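Local coordinates for putative hemin transport system, substrate-binding protein (Burkholderia cenocepacia J2315, PDB 5GIZ) that binds heme in the periplasm and probably passes it on to a heme-uptake transporter in the inner membrane, at residues D137-R142 with T261-L266. Numbering follows the deposited sequence.
Sequences DAVAAR and TLHRRL
The imidazole of His263 lies with one face against the backbone of Val139, whose CA sits 3.8 Å from the ring centroid and 17° off the ring normal, a CH-pi contact. Val139 also reaches the root of the ring through one methyl, CG2, 3.9 Å from His263 CG; the other methyl, CG1, comes near His263 CD2. His263 extends from helix 255-269 with CG trans to the backbone N (chi1 174°), which carries the ring across to the end of helix 118-141. NE2 donates to Arg142 O, just beyond the helix end, at 2.7 Å, with an N-H...O angle of 160°. The oxygen lies close to the imidazole plane, and its C=O points almost straight at NE2. The in-plane bond and the valine against one face would restrict rotation of the ring. His263 CE1 passes Ala138 O at 3.5 Å, obliquely to the ring. The end of the Arg142 side chain leads away from helix 255-269. Pro144 and Ala179 touch His263 as well, while Leu262 and Leu266 pack on strand 206-210. The contact thus ties the C-terminal end of helix 118-141, the long interdomain helix characteristic of the FE_B12_PBP-type periplasmic binding protein fold, to helix 255-269, the last in the chain.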
loop_
_atom_site.group_PDB
_atom_site.type_symbol
_atom_site.label_atom_id
_atom_site.label_comp_id
_atom_site.label_asym_id
_atom_site.label_seq_id
_atom_site.Cartn_x
_atom_site.Cartn_y
_atom_site.Cartn_z
ATOM N N ASP A 137 2.608 19.465 6.388
ATOM C CA ASP A 137 2.716 20.406 7.508
ATOM C C ASP A 137 2.874 19.719 8.847
ATOM O O ASP A 137 3.706 20.141 9.655
ATOM C CB ASP A 137 1.490 21.347 7.592
ATOM C CG ASP A 137 1.431 22.353 6.451
ATOM O OD1 ASP A 137 2.431 22.468 5.673
ATOM O OD2 ASP A 137 0.364 23.035 6.340
ATOM N N ALA A 138 2.101 18.670 9.068
ATOM C CA ALA A 138 2.169 17.921 10.335
ATOM C C ALA A 138 3.564 17.283 10.520
ATOM O O ALA A 138 4.180 17.327 11.590
ATOM C CB ALA A 138 1.083 16.865 10.373
ATOM N N VAL A 139 4.090 16.695 9.461
ATOM C CA VAL A 139 5.407 16.045 9.497
ATOM C C VAL A 139 6.520 17.066 9.709
ATOM O O VAL A 139 7.402 16.882 10.569
ATOM C CB VAL A 139 5.641 15.213 8.228
ATOM C CG1 VAL A 139 7.065 14.684 8.153
ATOM C CG2 VAL A 139 4.671 14.058 8.212
ATOM N N ALA A 140 6.423 18.182 8.994
ATOM C CA ALA A 140 7.436 19.222 9.044
ATOM C C ALA A 140 7.513 19.895 10.430
ATOM O O ALA A 140 8.571 20.393 10.767
ATOM C CB ALA A 140 7.199 20.250 7.953
ATOM N N ALA A 141 6.428 19.825 11.207
ATOM C CA ALA A 141 6.329 20.540 12.483
ATOM C C ALA A 141 7.367 19.988 13.456
ATOM O O ALA A 141 7.993 20.732 14.224
ATOM C CB ALA A 141 4.937 20.404 13.054
ATOM N N ARG A 142 7.553 18.675 13.431
ATOM C CA ARG A 142 8.475 18.063 14.340
ATOM C C ARG A 142 8.946 16.692 13.845
ATOM O O ARG A 142 8.142 15.814 13.518
ATOM C CB ARG A 142 7.804 17.948 15.696
ATOM C CG ARG A 142 8.749 17.802 16.842
ATOM C CD ARG A 142 7.985 17.761 18.157
ATOM N NE ARG A 142 7.228 18.995 18.438
ATOM C CZ ARG A 142 7.679 20.042 19.125
ATOM N NH1 ARG A 142 8.915 20.067 19.626
ATOM N NH2 ARG A 142 6.880 21.083 19.315
ATOM N N THR A 261 -0.402 9.231 10.211
ATOM C CA THR A 261 -0.485 8.194 11.193
ATOM C C THR A 261 0.840 7.560 11.464
ATOM O O THR A 261 1.234 7.370 12.649
ATOM C CB THR A 261 -1.480 7.103 10.754
ATOM O OG1 THR A 261 -2.784 7.714 10.562
ATOM C CG2 THR A 261 -1.636 5.979 11.785
ATOM N N LEU A 262 1.593 7.270 10.400
ATOM C CA LEU A 262 2.946 6.770 10.615
ATOM C C LEU A 262 3.826 7.772 11.414
ATOM O O LEU A 262 4.539 7.412 12.325
ATOM C CB LEU A 262 3.593 6.481 9.276
ATOM C CG LEU A 262 5.019 5.913 9.391
ATOM C CD1 LEU A 262 5.046 4.673 10.260
ATOM C CD2 LEU A 262 5.565 5.628 8.003
ATOM N N HIS A 263 3.743 9.043 11.051
ATOM C CA HIS A 263 4.517 10.073 11.741
ATOM C C HIS A 263 4.085 10.158 13.240
ATOM O O HIS A 263 4.931 10.231 14.116
ATOM C CB HIS A 263 4.297 11.436 11.068
ATOM C CG HIS A 263 4.921 12.580 11.775
ATOM N ND1 HIS A 263 4.185 13.387 12.608
ATOM C CD2 HIS A 263 6.177 13.086 11.754
ATOM C CE1 HIS A 263 4.974 14.329 13.103
ATOM N NE2 HIS A 263 6.166 14.210 12.552
ATOM N N ARG A 264 2.788 10.054 13.521
ATOM C CA ARG A 264 2.324 10.081 14.908
ATOM C C ARG A 264 2.904 8.893 15.645
ATOM O O ARG A 264 3.407 9.028 16.755
ATOM C CB ARG A 264 0.782 9.979 15.017
ATOM C CG ARG A 264 0.211 9.924 16.413
ATOM C CD ARG A 264 -1.262 9.487 16.526
ATOM N NE ARG A 264 -2.122 10.505 15.964
ATOM C CZ ARG A 264 -2.807 10.383 14.849
ATOM N NH1 ARG A 264 -2.826 9.261 14.180
ATOM N NH2 ARG A 264 -3.553 11.404 14.416
ATOM N N ARG A 265 2.799 7.722 15.045
ATOM C CA ARG A 265 3.266 6.504 15.704
ATOM C C ARG A 265 4.765 6.455 15.962
ATOM O O ARG A 265 5.262 6.059 17.041
ATOM C CB ARG A 265 2.779 5.223 15.012
ATOM C CG ARG A 265 1.239 5.124 14.984
ATOM C CD ARG A 265 0.753 3.756 14.517
ATOM N NE ARG A 265 -0.683 3.804 14.515
ATOM C CZ ARG A 265 -1.492 2.756 14.506
ATOM N NH1 ARG A 265 -1.033 1.507 14.479
ATOM N NH2 ARG A 265 -2.755 2.974 14.571
ATOM N N LEU A 266 5.506 6.963 15.000
ATOM C CA LEU A 266 6.959 7.005 15.167
ATOM C C LEU A 266 7.287 8.045 16.253
ATOM O O LEU A 266 8.201 7.822 17.071
ATOM C CB LEU A 266 7.634 7.420 13.870
ATOM C CG LEU A 266 7.612 6.413 12.731
ATOM C CD1 LEU A 266 8.312 6.989 11.534
ATOM C CD2 LEU A 266 8.340 5.127 13.067
#